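Local coordinates for DNA repair and telomere maintenance protein nbs1 (PDB 3HUF) that serves as the adaptor subunit of the MRN complex in DNA double-strand break repair, binding phosphorylated proteins through its N-terminal FHA and BRCT domains and interacting with phosphorylated Ctp1, at residues A[8-13]-A[107-112]; A[170-175]-A[221-226]; A[214-219]-A[296-301]. All blocks are in the same frame, centred on the assembly; numbering follows the deposited sequence.

Contact 1: A[8-13]-A[107-112]; sequences GDILKG and FTINAY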
loop_
_atom_site.group_PDB
_atom_site.type_symbol
_atom_site.label_atom_id
_atom_site.label_comp_id
_atom_site.label_asym_id
_atom_site.label_seq_id
_atom_site.Cartn_x
_atom_site.Cartn_y
_atom_site.Cartn_z
ATOM N N GLY A 8 20.318 -20.290 -7.680
ATOM C CA GLY A 8 20.957 -20.772 -8.892
ATOM C C GLY A 8 20.704 -19.711 -9.953
ATOM O O GLY A 8 20.236 -18.586 -9.659
ATOM N N ASP A 9 20.973 -20.063 -11.198
ATOM C CA ASP A 9 20.855 -19.085 -12.265
ATOM C C ASP A 9 19.650 -19.423 -13.143
ATOM O O ASP A 9 19.611 -19.072 -14.325
ATOM C CB ASP A 9 22.152 -19.093 -13.082
ATOM C CG ASP A 9 22.614 -17.702 -13.459
ATOM O OD1 ASP A 9 23.230 -17.580 -14.540
ATOM O OD2 ASP A 9 22.370 -16.734 -12.686
ATOM N N ILE A 10 18.661 -20.099 -12.560
ATOM C CA ILE A 10 17.566 -20.652 -13.355
ATOM C C ILE A 10 16.641 -19.553 -13.923
ATOM O O ILE A 10 16.012 -19.744 -14.955
ATOM C CB ILE A 10 16.818 -21.795 -12.619
ATOM C CG1 ILE A 10 16.092 -21.285 -11.375
ATOM C CG2 ILE A 10 17.808 -22.914 -12.209
ATOM C CD1 ILE A 10 14.845 -22.084 -11.003
ATOM N N LEU A 11 16.617 -18.391 -13.267
ATOM C CA LEU A 11 15.939 -17.201 -13.805
ATOM C C LEU A 11 16.943 -16.138 -14.241
ATOM O O LEU A 11 16.650 -14.940 -14.221
ATOM C CB LEU A 11 14.951 -16.625 -12.778
ATOM C CG LEU A 11 13.609 -17.339 -12.629
ATOM C CD1 LEU A 11 12.845 -16.855 -11.380
ATOM C CD2 LEU A 11 12.774 -17.139 -13.885
ATOM N N LYS A 12 18.132 -16.597 -14.639
ATOM C CA LYS A 12 19.247 -15.738 -15.051
ATOM C C LYS A 12 19.704 -14.735 -14.000
ATOM O O LYS A 12 20.280 -13.705 -14.340
ATOM C CB LYS A 12 18.944 -15.026 -16.375
ATOM C CG LYS A 12 18.711 -15.978 -17.536
ATOM C CD LYS A 12 17.852 -15.330 -18.621
ATOM C CE LYS A 12 17.621 -16.294 -19.772
ATOM N NZ LYS A 12 16.152 -16.407 -20.006
ATOM N N GLY A 13 19.456 -15.028 -12.728
ATOM C CA GLY A 13 19.846 -14.114 -11.640
ATOM C C GLY A 13 18.964 -12.879 -11.509
ATOM O O GLY A 13 19.308 -11.920 -10.797
ATOM N N PHE A 107 16.614 -26.097 -7.687
ATOM C CA PHE A 107 16.340 -24.712 -7.297
ATOM C C PHE A 107 14.877 -24.343 -7.514
ATOM O O PHE A 107 14.333 -24.544 -8.595
ATOM C CB PHE A 107 17.244 -23.757 -8.074
ATOM C CG PHE A 107 18.705 -24.091 -7.964
ATOM C CD1 PHE A 107 19.362 -24.741 -9.002
ATOM C CD2 PHE A 107 19.418 -23.782 -6.808
ATOM C CE1 PHE A 107 20.708 -25.066 -8.893
ATOM C CE2 PHE A 107 20.758 -24.105 -6.689
ATOM C CZ PHE A 107 21.405 -24.744 -7.734
ATOM N N THR A 108 14.238 -23.795 -6.488
ATOM C CA THR A 108 12.820 -23.433 -6.585
ATOM C C THR A 108 12.614 -21.996 -7.063
ATOM O O THR A 108 13.445 -21.110 -6.808
ATOM C CB THR A 108 12.088 -23.640 -5.253
ATOM O OG1 THR A 108 12.757 -22.914 -4.205
ATOM C CG2 THR A 108 12.060 -25.131 -4.900
ATOM N N ILE A 109 11.517 -21.781 -7.780
ATOM C CA ILE A 109 11.058 -20.444 -8.078
ATOM C C ILE A 109 10.329 -19.943 -6.847
ATOM O O ILE A 109 9.332 -20.536 -6.425
ATOM C CB ILE A 109 10.089 -20.440 -9.257
ATOM C CG1 ILE A 109 10.826 -20.828 -10.537
ATOM C CG2 ILE A 109 9.413 -19.062 -9.418
ATOM C CD1 ILE A 109 9.853 -21.191 -11.617
ATOM N N ASN A 110 10.832 -18.861 -6.268
ATOM C CA ASN A 110 10.254 -18.301 -5.060
ATOM C C ASN A 110 9.384 -17.079 -5.364
ATOM O O ASN A 110 9.901 -16.004 -5.739
ATOM C CB ASN A 110 11.364 -17.976 -4.061
ATOM C CG ASN A 110 12.328 -19.147 -3.873
ATOM O OD1 ASN A 110 11.904 -20.286 -3.650
ATOM N ND2 ASN A 110 13.627 -18.872 -3.961
ATOM N N ALA A 111 8.068 -17.263 -5.211
ATOM C CA ALA A 111 7.085 -16.198 -5.398
ATOM C C ALA A 111 6.694 -15.626 -4.039
ATOM O O ALA A 111 6.463 -16.367 -3.080
ATOM C CB ALA A 111 5.838 -16.714 -6.158
ATOM N N TYR A 112 6.690 -14.302 -3.945
ATOM C CA TYR A 112 6.325 -13.621 -2.723
ATOM C C TYR A 112 5.531 -12.372 -3.053
ATOM O O TYR A 112 5.713 -11.749 -4.092
ATOM C CB TYR A 112 7.519 -13.269 -1.836
ATOM C CG TYR A 112 8.664 -12.597 -2.557
ATOM C CD1 TYR A 112 8.807 -11.195 -2.535
ATOM C CD2 TYR A 112 9.597 -13.345 -3.276
ATOM C CE1 TYR A 112 9.858 -10.554 -3.211
ATOM C CE2 TYR A 112 10.642 -12.714 -3.969
ATOM C CZ TYR A 112 10.773 -11.318 -3.917
ATOM O OH TYR A 112 11.814 -10.701 -4.585
#
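This is an apolar contact between Gly8 and Ile10, in the loop between strands 2-6 and 16-18, and Phe107 and Ile109, where the chain enters strand 109-113. It lies at the FHA domain end of the chain. Gly8 CA sits over the centre of the Phe107 ring, 3.9 Å from the centroid and 8° off the ring normal, a CH-pi contact. Gly8 N lies over the same ring, 3.7 Å from Phe107 CD2. Gly8 has positive phi, and with no CB its backbone can lie close against the ring. Ile10 approaches the ring obliquely, with its CG2 4.0 Å from Phe107 CD1. The other branch of Ile10 ends at CD1, which is 3.5 Å from the backbone Phe107 O and 4.2 Å from Ile109 CG1. Ile10 CG1 stands between its own N and carbonyl carbon (chi1 66°), and from there CD1 reaches both residues. A type I turn from Asp9 to Lys12 carries Ile10, closed by Lys12 N to Asp9 O at 2.9 Å. Val38 touches both Ile10 and Ile109. Strand 109-113 is an inner strand of a six-stranded antiparallel sheet, between 2-6 and 97-102, and the loop packs against the start of it.

Contact 2: A[170-175]-A[221-226]; sequences LKKTVI and DCINSL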
loop_
_atom_site.group_PDB
_atom_site.type_symbol
_atom_site.label_atom_id
_atom_site.label_comp_id
_atom_site.label_asym_id
_atom_site.label_seq_id
_atom_site.Cartn_x
_atom_site.Cartn_y
_atom_site.Cartn_z
ATOM N N LEU A 170 0.408 11.258 8.978
ATOM C CA LEU A 170 0.675 10.932 10.370
ATOM C C LEU A 170 0.898 9.448 10.637
ATOM O O LEU A 170 1.759 9.102 11.447
ATOM C CB LEU A 170 -0.431 11.477 11.270
ATOM C CG LEU A 170 -0.329 12.981 11.517
ATOM C CD1 LEU A 170 -1.627 13.494 12.078
ATOM C CD2 LEU A 170 0.810 13.268 12.471
ATOM N N LYS A 171 0.143 8.575 9.968
ATOM C CA LYS A 171 0.365 7.134 10.147
ATOM C C LYS A 171 1.499 6.577 9.260
ATOM O O LYS A 171 1.641 5.365 9.087
ATOM C CB LYS A 171 -0.947 6.303 10.077
ATOM C CG LYS A 171 -1.950 6.678 8.999
ATOM C CD LYS A 171 -3.060 5.624 8.886
ATOM C CE LYS A 171 -3.744 5.658 7.503
ATOM N NZ LYS A 171 -4.446 4.353 7.190
ATOM N N LYS A 172 2.303 7.491 8.717
ATOM C CA LYS A 172 3.526 7.179 7.960
ATOM C C LYS A 172 3.303 6.477 6.625
ATOM O O LYS A 172 4.169 5.751 6.126
ATOM C CB LYS A 172 4.567 6.474 8.840
ATOM C CG LYS A 172 5.111 7.386 9.945
ATOM C CD LYS A 172 5.651 6.599 11.125
ATOM C CE LYS A 172 6.344 7.526 12.106
ATOM N NZ LYS A 172 7.102 6.759 13.143
ATOM N N THR A 173 2.127 6.707 6.051
ATOM C CA THR A 173 1.810 6.234 4.720
ATOM C C THR A 173 2.595 7.093 3.725
ATOM O O THR A 173 2.898 8.248 4.011
ATOM C CB THR A 173 0.311 6.354 4.479
ATOM O OG1 THR A 173 -0.368 5.665 5.529
ATOM C CG2 THR A 173 -0.100 5.746 3.154
ATOM N N VAL A 174 2.960 6.506 2.589
ATOM C CA VAL A 174 3.632 7.220 1.510
ATOM C C VAL A 174 2.587 8.008 0.706
ATOM O O VAL A 174 1.628 7.453 0.196
ATOM C CB VAL A 174 4.405 6.227 0.590
ATOM C CG1 VAL A 174 5.120 6.968 -0.545
ATOM C CG2 VAL A 174 5.407 5.414 1.403
ATOM N N ILE A 175 2.767 9.324 0.607
ATOM C CA ILE A 175 1.793 10.144 -0.087
ATOM C C ILE A 175 2.234 10.354 -1.524
ATOM O O ILE A 175 3.350 10.760 -1.797
ATOM C CB ILE A 175 1.544 11.481 0.657
ATOM C CG1 ILE A 175 0.909 11.202 2.034
ATOM C CG2 ILE A 175 0.672 12.433 -0.195
ATOM C CD1 ILE A 175 0.864 12.423 2.905
ATOM N N ASP A 221 7.870 15.031 13.676
ATOM C CA ASP A 221 7.701 16.274 14.435
ATOM C C ASP A 221 6.229 16.595 14.759
ATOM O O ASP A 221 5.930 17.309 15.724
ATOM C CB ASP A 221 8.465 17.472 13.822
ATOM C CG ASP A 221 8.426 17.503 12.306
ATOM O OD1 ASP A 221 7.314 17.471 11.737
ATOM O OD2 ASP A 221 9.512 17.591 11.684
ATOM N N CYS A 222 5.320 16.034 13.961
ATOM C CA CYS A 222 3.879 16.189 14.178
ATOM C C CYS A 222 3.362 15.291 15.288
ATOM O O CYS A 222 2.492 15.689 16.069
ATOM C CB CYS A 222 3.115 15.878 12.891
ATOM S SG CYS A 222 2.541 17.318 12.015
ATOM N N ILE A 223 3.909 14.078 15.339
ATOM C CA ILE A 223 3.481 13.037 16.272
ATOM C C ILE A 223 3.787 13.423 17.720
ATOM O O ILE A 223 4.919 13.790 18.047
ATOM C CB ILE A 223 4.080 11.657 15.876
ATOM C CG1 ILE A 223 3.264 11.049 14.730
ATOM C CG2 ILE A 223 4.111 10.686 17.065
ATOM C CD1 ILE A 223 4.060 10.147 13.805
ATOM N N ASN A 224 2.748 13.366 18.557
ATOM C CA ASN A 224 2.782 13.793 19.968
ATOM C C ASN A 224 3.098 15.267 20.247
ATOM O O ASN A 224 3.633 15.597 21.310
ATOM C CB ASN A 224 3.666 12.876 20.824
ATOM C CG ASN A 224 2.882 11.752 21.470
ATOM O OD1 ASN A 224 2.372 10.862 20.790
ATOM N ND2 ASN A 224 2.783 11.788 22.794
ATOM N N SER A 225 2.747 16.155 19.318
ATOM C CA SER A 225 2.974 17.592 19.526
ATOM C C SER A 225 1.977 18.227 20.508
ATOM O O SER A 225 2.237 19.302 21.058
ATOM C CB SER A 225 3.028 18.369 18.193
ATOM O OG SER A 225 1.909 18.103 17.357
ATOM N N LEU A 226 0.851 17.560 20.737
ATOM C CA LEU A 226 -0.165 18.072 21.655
ATOM C C LEU A 226 -0.279 17.245 22.931
ATOM O O LEU A 226 -1.349 17.224 23.558
ATOM C CB LEU A 226 -1.533 18.124 20.976
ATOM C CG LEU A 226 -1.740 18.954 19.716
ATOM C CD1 LEU A 226 -3.183 18.834 19.298
ATOM C CD2 LEU A 226 -1.379 20.412 19.965
#
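Leu170 meets Cys222 and Ile223 through one methyl branch. Its CD2 lies 3.5 Å from Cys222 CB and 4.0 Å from Ile223 CG1. The Leu170 and Ile223 side chains slide past each other in opposite directions. Ile223 CG1 stands anti to its carbonyl carbon (chi1 -80°), which carries CD1 toward the helix end. There Ile223 CD1 comes within 3.5 Å of the backbone Leu170 O. The same methyl meets Lys172 CE at 3.9 Å, where the extended lysine crosses the isoleucine at about a right angle. With Ile223 cut back to an alanine, the helix-end carbonyl of Leu170 and Lys172 CE would probably lose the methyl packed against them, and Leu170 CD2 would keep only Cys222 of its two partners here. Further out, both backbones are shaped by turns. Lys172, with positive phi, is the C-prime residue of a Schellman motif that ends helix 163-170. On the other side, a type II turn runs from Cys222 to Ser225. Cys222 O takes Ser225 OG at 2.8 Å and Ser225 N at 3.3 Å, both from the same face of its carbonyl plane. Leu170 also touches Trp298 of helix 294-302, and Cys222 touches Ile301. The contact therefore joins a capped helix C-terminus of the first BRCT domain to the linker that leads into the second, as in packed tandem BRCT repeats.

Contact 3: A[214-219]-A[296-301]; sequences QFPSSP and QLWKII
The linker between the two BRCT domains is pinned here to helix 294-302 of the second by one indole hydrogen bond. Trp298 NE1 donates to the backbone Gln214 O at 2.8 Å, with an N-H...O angle of 156°. The oxygen lies at the edge of the indole, close to its plane. The nitrogen, in turn, is tilted 26° from the plane of the Gln214 carbonyl. Trp298 CG stands anti to the backbone N (chi1 -173°), which sends the ring off the helix toward the linker. Next to the bond, Pro216 CD rests obliquely against the six-membered part of the ring, 4.4 Å from Trp298 CZ2. One face of the indole is covered from its own helix by Ile301 CG2, which lies 3.7 Å above the plane and toward the rim. The bond satisfies the one polar atom of this buried ring, and the bond and the methyl together should restrict its rotation. The Gln214 side chain turns to the first BRCT domain, where its OE1 accepts from Ile161 N. Met166 of helix 163-170 also touches Trp298, and Phe169 touches Pro216. The indole thus sits among a helix of each domain and the linker. Such helix and linker packing is characteristic of tandem BRCT repeats, a phosphoprotein-binding module.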
loop_
_atom_site.group_PDB
_atom_site.type_symbol
_atom_site.label_atom_id
_atom_site.label_comp_id
_atom_site.label_asym_id
_atom_site.label_seq_id
_atom_site.Cartn_x
_atom_site.Cartn_y
_atom_site.Cartn_z
ATOM N N GLN A 214 1.534 23.018 3.634
ATOM C CA GLN A 214 0.479 22.172 4.142
ATOM C C GLN A 214 1.094 20.998 4.909
ATOM O O GLN A 214 0.384 20.228 5.555
ATOM C CB GLN A 214 -0.408 21.677 2.989
ATOM C CG GLN A 214 -1.206 22.789 2.287
ATOM C CD GLN A 214 -2.248 23.428 3.204
ATOM O OE1 GLN A 214 -3.112 22.740 3.750
ATOM N NE2 GLN A 214 -2.161 24.749 3.376
ATOM N N PHE A 215 2.420 20.882 4.832
ATOM C CA PHE A 215 3.159 19.814 5.506
ATOM C C PHE A 215 4.299 20.383 6.332
ATOM O O PHE A 215 4.896 21.389 5.946
ATOM C CB PHE A 215 3.760 18.850 4.488
ATOM C CG PHE A 215 2.749 18.030 3.753
ATOM C CD1 PHE A 215 2.277 18.440 2.511
ATOM C CD2 PHE A 215 2.277 16.834 4.302
ATOM C CE1 PHE A 215 1.347 17.684 1.834
ATOM C CE2 PHE A 215 1.347 16.071 3.649
ATOM C CZ PHE A 215 0.876 16.475 2.412
ATOM N N PRO A 216 4.615 19.738 7.473
ATOM C CA PRO A 216 5.894 20.036 8.113
ATOM C C PRO A 216 6.973 19.128 7.516
ATOM O O PRO A 216 6.715 18.459 6.512
ATOM C CB PRO A 216 5.634 19.711 9.585
ATOM C CG PRO A 216 4.600 18.633 9.554
ATOM C CD PRO A 216 3.835 18.746 8.241
ATOM N N SER A 217 8.161 19.110 8.119
ATOM C CA SER A 217 9.286 18.321 7.595
ATOM C C SER A 217 9.047 16.802 7.569
ATOM O O SER A 217 9.417 16.117 6.604
ATOM C CB SER A 217 10.566 18.646 8.377
ATOM O OG SER A 217 11.074 19.930 8.027
ATOM N N SER A 218 8.413 16.286 8.618
ATOM C CA SER A 218 8.307 14.849 8.816
ATOM C C SER A 218 7.065 14.503 9.631
ATOM O O SER A 218 6.538 15.356 10.349
ATOM C CB SER A 218 9.552 14.345 9.556
ATOM O OG SER A 218 9.528 14.767 10.908
ATOM N N PRO A 219 6.583 13.255 9.520
ATOM C CA PRO A 219 5.586 12.769 10.477
ATOM C C PRO A 219 6.062 12.885 11.933
ATOM O O PRO A 219 5.270 13.233 12.816
ATOM C CB PRO A 219 5.417 11.301 10.083
ATOM C CG PRO A 219 5.759 11.272 8.645
ATOM C CD PRO A 219 6.883 12.246 8.492
ATOM N N GLN A 296 -8.639 23.034 11.294
ATOM C CA GLN A 296 -8.130 24.165 12.069
ATOM C C GLN A 296 -6.978 23.746 12.982
ATOM O O GLN A 296 -6.026 24.503 13.187
ATOM C CB GLN A 296 -9.253 24.796 12.885
ATOM C CG GLN A 296 -10.211 25.663 12.067
ATOM C CD GLN A 296 -11.512 25.977 12.813
ATOM O OE1 GLN A 296 -12.178 25.079 13.332
ATOM N NE2 GLN A 296 -11.879 27.254 12.854
ATOM N N LEU A 297 -7.073 22.529 13.513
ATOM C CA LEU A 297 -6.059 21.959 14.398
ATOM C C LEU A 297 -4.738 21.686 13.666
ATOM O O LEU A 297 -3.667 21.836 14.251
ATOM C CB LEU A 297 -6.579 20.652 15.008
ATOM C CG LEU A 297 -6.547 20.391 16.514
ATOM C CD1 LEU A 297 -6.587 18.886 16.752
ATOM C CD2 LEU A 297 -5.340 21.003 17.194
ATOM N N TRP A 298 -4.829 21.270 12.401
ATOM C CA TRP A 298 -3.661 21.032 11.546
ATOM C C TRP A 298 -2.886 22.330 11.288
ATOM O O TRP A 298 -1.654 22.331 11.299
ATOM C CB TRP A 298 -4.102 20.402 10.229
ATOM C CG TRP A 298 -2.995 19.956 9.305
ATOM C CD1 TRP A 298 -2.550 20.607 8.189
ATOM C CD2 TRP A 298 -2.214 18.750 9.403
ATOM N NE1 TRP A 298 -1.543 19.885 7.585
ATOM C CE2 TRP A 298 -1.315 18.743 8.309
ATOM C CE3 TRP A 298 -2.190 17.673 10.302
ATOM C CZ2 TRP A 298 -0.391 17.714 8.100
ATOM C CZ3 TRP A 298 -1.269 16.638 10.087
ATOM C CH2 TRP A 298 -0.387 16.670 8.992
ATOM N N LYS A 299 -3.611 23.427 11.077
ATOM C CA LYS A 299 -2.994 24.739 10.876
ATOM C C LYS A 299 -2.086 25.134 12.038
ATOM O O LYS A 299 -1.015 25.698 11.829
ATOM C CB LYS A 299 -4.057 25.818 10.635
ATOM C CG LYS A 299 -4.894 25.555 9.396
ATOM C CD LYS A 299 -5.732 26.748 8.994
ATOM C CE LYS A 299 -6.364 26.498 7.632
ATOM N NZ LYS A 299 -6.650 27.761 6.892
ATOM N N ILE A 300 -2.516 24.803 13.254
ATOM C CA ILE A 300 -1.750 25.078 14.469
ATOM C C ILE A 300 -0.633 24.048 14.648
ATOM O O ILE A 300 0.458 24.369 15.125
ATOM C CB ILE A 300 -2.666 25.081 15.732
ATOM C CG1 ILE A 300 -3.932 25.912 15.487
ATOM C CG2 ILE A 300 -1.913 25.610 16.952
ATOM C CD1 ILE A 300 -5.036 25.705 16.532
ATOM N N ILE A 301 -0.912 22.812 14.247
ATOM C CA ILE A 301 -0.002 21.687 14.465
ATOM C C ILE A 301 1.285 21.830 13.648
ATOM O O ILE A 301 2.330 21.264 13.997
ATOM C CB ILE A 301 -0.738 20.352 14.208
ATOM C CG1 ILE A 301 -0.689 19.486 15.454
ATOM C CG2 ILE A 301 -0.257 19.629 12.950
ATOM C CD1 ILE A 301 -2.055 19.148 15.923
#

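Contact 1 closes along the chain before contacts 2 and 3 open. It lies on the other side of the chain's centre, its centre 39 Å from that of contact 2 and 46 Å from that of contact 3. It joins a loop to a strand of the six-stranded antiparallel sheet at the FHA end. Contacts 2 and 3 have centres 9 Å apart, and their segments alternate along the chain. They touch directly, Cys222 SG lying 3.5 Å from Pro216 CG. Both use the linker after helix 198-209, one against the end of helix 163-170, the other against helix 294-302. Together they make one junction between the BRCT domains, consistent with a fixed relative placement.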